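Alpha-amylase (Eubacterium rectale DSM 17629, PDB 6AZ5) probably binds starch through this family 41 module, one of several carbohydrate-binding modules of the surface-anchored amylase of a human gut bacterium. Local coordinates at residues Thr91-Asp95 and Glu96-Leu100; Tyr101-Asp104 and Gly105-Pro108. All blocks are in the same frame, centred on the assembly; numbering follows the deposited sequence.

Contact 1. Residues Thr91-Asp95 and Glu96-Leu100; sequences TISGD and ENEVL
The carboxylate of Glu-98 reaches back over the loop and takes hold of two successive backbone amides, a worked example of how one buried acid can order a turn. Ser-93 N gives the straighter bond, to Glu-98 OE2 at 2.7 Å with an N-H...O angle of 169°, on the syn side though tilted from the carboxylate plane. Gly-94 N meets Glu-98 OE1 at 2.9 Å, coming from above that plane. The reach depends on an outstretched side chain: CG stands anti to the backbone N (chi1 -180°) and chi2 is also trans. With His-3 NE2 on OE1 and His-110 NE2 on OE2, four nitrogens converge on the carboxylate, two on each oxygen, which should hold its rotation. Ser-93 OG packs close on this tight side, 3.1 Å from Glu-98 CD. Ile-92 runs across the glutamate at about a right angle, its CG2 3.6 Å from Glu-98 OE1.

Toward solvent the contact slackens. Asp-95 and Glu-96 are exposed, and the backbone closure here is a weak bond from Glu-98 N to Asp-95 O at 3.4 Å. Asp-95 CB merely approaches Glu-98 CB, at 4.1 Å. Between the two regimes Gly-94 takes a positive phi. Ser-93 OG, accepting from Asp-95 N at 3.1 Å, two residues on, makes an ST turn, here in the loop between strands 88-91 and 99-103 of the beta-sandwich module.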
ATOM      1  N   THR A  91       8.970  -6.517   3.882  1.00 20.50           N
ATOM      2  CA  THR A  91       8.965  -7.953   4.091  1.00 17.10           C
ATOM      3  C   THR A  91       7.661  -8.370   4.755  1.00 14.88           C
ATOM      4  O   THR A  91       7.226  -7.755   5.720  1.00 20.33           O
ATOM      5  CB  THR A  91      10.174  -8.395   4.943  1.00 18.46           C
ATOM      6  OG1 THR A  91      11.385  -7.994   4.288  1.00 19.23           O
ATOM      7  CG2 THR A  91      10.185  -9.903   5.132  1.00 18.89           C
ATOM      8  N   ILE A  92       7.028  -9.403   4.217  1.00 19.91           N
ATOM      9  CA  ILE A  92       5.795  -9.921   4.787  1.00 19.76           C
ATOM     10  C   ILE A  92       6.088 -10.603   6.122  1.00 17.53           C
ATOM     11  O   ILE A  92       6.748 -11.640   6.163  1.00 19.01           O
ATOM     12  CB  ILE A  92       5.117 -10.899   3.821  1.00 22.01           C
ATOM     13  CG1 ILE A  92       4.916 -10.226   2.458  1.00 16.76           C
ATOM     14  CG2 ILE A  92       3.803 -11.406   4.397  1.00 18.75           C
ATOM     15  CD1 ILE A  92       4.612 -11.202   1.342  1.00 20.95           C
ATOM     16  N   SER A  93       5.608 -10.005   7.210  1.00 22.15           N
ATOM     17  CA  SER A  93       5.919 -10.477   8.561  1.00 20.32           C
ATOM     18  C   SER A  93       5.069 -11.668   8.988  1.00 21.11           C
ATOM     19  O   SER A  93       5.478 -12.459   9.834  1.00 28.96           O
ATOM     20  CB  SER A  93       5.736  -9.346   9.575  1.00 22.77           C
ATOM     21  OG  SER A  93       4.366  -9.140   9.874  1.00 25.12           O
ATOM     22  N   GLY A  94       3.877 -11.791   8.420  1.00 22.21           N
ATOM     23  CA  GLY A  94       2.983 -12.864   8.806  1.00 18.72           C
ATOM     24  C   GLY A  94       2.372 -12.648  10.179  1.00 20.71           C
ATOM     25  O   GLY A  94       1.838 -13.581  10.772  1.00 24.65           O
ATOM     26  N   ASP A  95       2.447 -11.422  10.693  1.00 22.16           N
ATOM     27  CA  ASP A  95       1.846 -11.112  11.991  1.00 25.39           C
ATOM     28  C   ASP A  95       0.340 -11.346  11.939  1.00 26.07           C
ATOM     29  O   ASP A  95      -0.252 -11.385  10.860  1.00 25.24           O
ATOM     30  CB  ASP A  95       2.140  -9.669  12.420  1.00 23.79           C
ATOM     31  CG  ASP A  95       3.578  -9.474  12.916  1.00 31.83           C
ATOM     32  OD1 ASP A  95       4.217 -10.464  13.342  1.00 37.66           O
ATOM     33  OD2 ASP A  95       4.073  -8.324  12.892  1.00 28.47           O
ATOM     34  N   GLU A  96      -0.264 -11.514  13.112  1.00 30.49           N
ATOM     35  CA  GLU A  96      -1.697 -11.777  13.241  1.00 35.90           C
ATOM     36  C   GLU A  96      -2.535 -10.753  12.481  1.00 31.03           C
ATOM     37  O   GLU A  96      -3.297 -11.105  11.578  1.00 33.53           O
ATOM     38  CB  GLU A  96      -2.098 -11.795  14.722  1.00 33.57           C
ATOM     39  CG  GLU A  96      -3.601 -11.915  15.001  1.00 40.39           C
ATOM     40  CD  GLU A  96      -4.302 -13.007  14.204  1.00 45.94           C
ATOM     41  OE1 GLU A  96      -3.656 -14.015  13.838  1.00 47.94           O
ATOM     42  OE2 GLU A  96      -5.518 -12.852  13.952  1.00 45.41           O
ATOM     43  N   ASN A  97      -2.394  -9.489  12.855  1.00 28.02           N
ATOM     44  CA  ASN A  97      -3.026  -8.407  12.120  1.00 29.44           C
ATOM     45  C   ASN A  97      -1.946  -7.550  11.467  1.00 24.97           C
ATOM     46  O   ASN A  97      -1.735  -6.396  11.848  1.00 22.60           O
ATOM     47  CB  ASN A  97      -3.910  -7.566  13.045  1.00 29.50           C
ATOM     48  CG  ASN A  97      -4.593  -6.414  12.319  1.00 39.84           C
ATOM     49  OD1 ASN A  97      -4.927  -6.516  11.136  1.00 38.75           O
ATOM     50  ND2 ASN A  97      -4.791  -5.305  13.027  1.00 27.27           N
ATOM     51  N   GLU A  98      -1.250  -8.129  10.491  1.00 23.46           N
ATOM     52  CA  GLU A  98      -0.159  -7.419   9.837  1.00 23.51           C
ATOM     53  C   GLU A  98      -0.659  -6.175   9.109  1.00 17.52           C
ATOM     54  O   GLU A  98      -1.536  -6.241   8.249  1.00 14.96           O
ATOM     55  CB  GLU A  98       0.590  -8.326   8.860  1.00 17.13           C
ATOM     56  CG  GLU A  98       1.738  -7.597   8.175  1.00 17.24           C
ATOM     57  CD  GLU A  98       2.671  -8.513   7.417  1.00 18.86           C
ATOM     58  OE1 GLU A  98       2.338  -9.699   7.215  1.00 21.50           O
ATOM     59  OE2 GLU A  98       3.746  -8.035   7.015  1.00 23.05           O
ATOM     60  N   VAL A  99      -0.087  -5.040   9.478  1.00 21.07           N
ATOM     61  CA  VAL A  99      -0.421  -3.774   8.857  1.00 20.60           C
ATOM     62  C   VAL A  99       0.846  -3.107   8.343  1.00 19.90           C
ATOM     63  O   VAL A  99       1.840  -3.023   9.059  1.00 17.63           O
ATOM     64  CB  VAL A  99      -1.142  -2.847   9.846  1.00 19.73           C
ATOM     65  CG1 VAL A  99      -1.307  -1.458   9.260  1.00 22.10           C
ATOM     66  CG2 VAL A  99      -2.492  -3.437  10.208  1.00 16.89           C
ATOM     67  N   LEU A 100       0.814  -2.659   7.091  1.00 21.37           N
ATOM     68  CA  LEU A 100       1.910  -1.872   6.536  1.00 17.90           C
ATOM     69  C   LEU A 100       1.497  -0.410   6.369  1.00 20.50           C
ATOM     70  O   LEU A 100       0.379  -0.108   5.940  1.00 13.87           O
ATOM     71  CB  LEU A 100       2.377  -2.455   5.203  1.00 16.92           C
ATOM     72  CG  LEU A 100       3.412  -3.588   5.261  1.00 19.88           C
ATOM     73  CD1 LEU A 100       4.625  -3.181   6.076  1.00 16.45           C
ATOM     74  CD2 LEU A 100       2.816  -4.888   5.800  1.00 17.14           C
TER

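Contact 2. Residues Tyr101-Asp104 and Gly105-Pro108; sequences YYVD and GSDP
Tyr-102 lies beside Pro-108, both side chains pointing the same way, and can be followed outward atom by atom. Tyr-102 CB rests 3.8 Å from Pro-108 CB, and Tyr-102 CG is 3.8 Å from Pro-108 CG. With CG anti to the backbone N (chi1 178°), the ring is carried along the returning chain, and Pro-108 CG sits over one face, 4.2 Å from the Tyr-102 ring centroid and 27° off its normal, a CH-pi contact. Farther out, Ser-106 O approaches the ring obliquely, 3.4 Å from Tyr-102 CD1 and 3.2 Å from Tyr-102 CE1. The tip leaves the hairpin-like loop altogether: the bond of OH to Ala-71 N joins the ring to strand 66-72, and Asp-84 OD2 is the second hydrogen-bond partner of the hydroxyl.

The chain reverses through Val-103 to Ser-106, where Ser-106 N donates to Val-103 O at 3.1 Å. Gly-105 suits this corner because its backbone angles would jam a CB against Asp-104 O. Inside the loop one water bridges the two arms, donating to Tyr-101 O and, at 2.6 Å, to Asp-107 O, while accepting from Val-103 N and weakly from Ser-106 OG. The arrangement is a type II beta turn at the end of strand 99-103.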
ATOM      1  N   TYR A 101       2.401   0.491   6.740  1.00 18.52           N
ATOM      2  CA  TYR A 101       2.186   1.919   6.564  1.00 20.64           C
ATOM      3  C   TYR A 101       3.084   2.452   5.462  1.00 22.60           C
ATOM      4  O   TYR A 101       4.303   2.533   5.610  1.00 21.58           O
ATOM      5  CB  TYR A 101       2.440   2.674   7.859  1.00 21.89           C
ATOM      6  CG  TYR A 101       1.492   2.297   8.965  1.00 22.23           C
ATOM      7  CD1 TYR A 101       0.284   2.962   9.130  1.00 23.98           C
ATOM      8  CD2 TYR A 101       1.797   1.265   9.835  1.00 22.07           C
ATOM      9  CE1 TYR A 101      -0.587   2.609  10.143  1.00 28.01           C
ATOM     10  CE2 TYR A 101       0.937   0.908  10.845  1.00 26.27           C
ATOM     11  CZ  TYR A 101      -0.252   1.578  10.997  1.00 26.40           C
ATOM     12  OH  TYR A 101      -1.103   1.210  12.010  1.00 22.71           O
ATOM     13  N   TYR A 102       2.461   2.802   4.349  1.00 16.84           N
ATOM     14  CA  TYR A 102       3.180   3.261   3.184  1.00 19.33           C
ATOM     15  C   TYR A 102       2.925   4.750   3.007  1.00 23.58           C
ATOM     16  O   TYR A 102       1.865   5.166   2.542  1.00 16.70           O
ATOM     17  CB  TYR A 102       2.760   2.442   1.957  1.00 21.05           C
ATOM     18  CG  TYR A 102       3.397   2.825   0.639  1.00 23.29           C
ATOM     19  CD1 TYR A 102       4.529   3.628   0.585  1.00 18.80           C
ATOM     20  CD2 TYR A 102       2.899   2.316  -0.559  1.00 19.94           C
ATOM     21  CE1 TYR A 102       5.114   3.960  -0.624  1.00 20.86           C
ATOM     22  CE2 TYR A 102       3.482   2.634  -1.773  1.00 20.66           C
ATOM     23  CZ  TYR A 102       4.592   3.457  -1.799  1.00 24.85           C
ATOM     24  OH  TYR A 102       5.183   3.779  -2.998  1.00 17.32           O
ATOM     25  N   VAL A 103       3.908   5.545   3.414  1.00 24.95           N
ATOM     26  CA  VAL A 103       3.912   6.968   3.116  1.00 21.60           C
ATOM     27  C   VAL A 103       4.603   7.157   1.776  1.00 23.15           C
ATOM     28  O   VAL A 103       5.723   6.686   1.582  1.00 27.44           O
ATOM     29  CB  VAL A 103       4.623   7.793   4.205  1.00 22.98           C
ATOM     30  CG1 VAL A 103       4.980   9.178   3.679  1.00 24.84           C
ATOM     31  CG2 VAL A 103       3.749   7.896   5.446  1.00 18.31           C
ATOM     32  N   ASP A 104       3.911   7.811   0.846  1.00 28.19           N
ATOM     33  CA  ASP A 104       4.478   8.132  -0.453  1.00 25.93           C
ATOM     34  C   ASP A 104       5.821   8.823  -0.244  1.00 28.47           C
ATOM     35  O   ASP A 104       5.897   9.827   0.465  1.00 28.35           O
ATOM     36  CB  ASP A 104       3.524   9.021  -1.254  1.00 28.12           C
ATOM     37  CG  ASP A 104       3.957   9.185  -2.692  1.00 32.45           C
ATOM     38  OD1 ASP A 104       3.625   8.305  -3.511  1.00 34.69           O
ATOM     39  OD2 ASP A 104       4.641  10.184  -3.005  1.00 33.19           O
ATOM     40  N   GLY A 105       6.877   8.259  -0.824  1.00 26.90           N
ATOM     41  CA  GLY A 105       8.215   8.792  -0.646  1.00 33.05           C
ATOM     42  C   GLY A 105       9.169   7.904   0.141  1.00 35.85           C
ATOM     43  O   GLY A 105      10.341   8.241   0.305  1.00 30.82           O
ATOM     44  N   SER A 106       8.678   6.763   0.621  1.00 36.47           N
ATOM     45  CA  SER A 106       9.514   5.847   1.399  1.00 34.35           C
ATOM     46  C   SER A 106       8.997   4.408   1.397  1.00 27.91           C
ATOM     47  O   SER A 106       7.841   4.151   1.063  1.00 25.58           O
ATOM     48  CB  SER A 106       9.639   6.351   2.843  1.00 39.36           C
ATOM     49  OG  SER A 106       8.383   6.767   3.355  1.00 36.74           O
ATOM     50  N   ASP A 107       9.868   3.473   1.765  1.00 27.46           N
ATOM     51  CA  ASP A 107       9.480   2.081   1.951  1.00 24.86           C
ATOM     52  C   ASP A 107       8.314   1.979   2.941  1.00 25.16           C
ATOM     53  O   ASP A 107       8.241   2.753   3.899  1.00 24.71           O
ATOM     54  CB  ASP A 107      10.669   1.249   2.449  1.00 28.85           C
ATOM     55  CG  ASP A 107      11.577   0.770   1.321  1.00 32.97           C
ATOM     56  OD1 ASP A 107      11.083   0.559   0.196  1.00 31.20           O
ATOM     57  OD2 ASP A 107      12.787   0.580   1.570  1.00 37.31           O
ATOM     58  N   PRO A 108       7.382   1.043   2.701  1.00 21.44           N
ATOM     59  CA  PRO A 108       6.328   0.818   3.694  1.00 19.75           C
ATOM     60  C   PRO A 108       6.908   0.182   4.954  1.00 24.47           C
ATOM     61  O   PRO A 108       7.850  -0.611   4.856  1.00 15.73           O
ATOM     62  CB  PRO A 108       5.358  -0.138   2.981  1.00 21.56           C
ATOM     63  CG  PRO A 108       5.696  -0.025   1.513  1.00 19.74           C
ATOM     64  CD  PRO A 108       7.177   0.232   1.488  1.00 19.83           C
TER
HETATM   65  O   HOH W   1       6.371   4.384   4.514  1.00 24.02           O

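How the contacts relate
From the N terminus the chain lays down strand 3-10, which later pairs in parallel with strand 99-103, the element used by both contacts. After strand 88-91, contact 1 closes the loop that leads into this strand; contact 2 then closes the reversal that follows it. The two loops are therefore in series, neither nested nor crossed, with centres about 15 Å apart. They meet in packing, Leu-100 CD1 lying 4.2 Å from Pro-108 C. Through His-3, Glu-98 of contact 1 ties the loop to the start of strand 3-10, and through His-110 to the chain beyond contact 2, whereas contact 2 brings the chain back past strand 88-91, where Pro-108 touches Arg-88 and Phe-90.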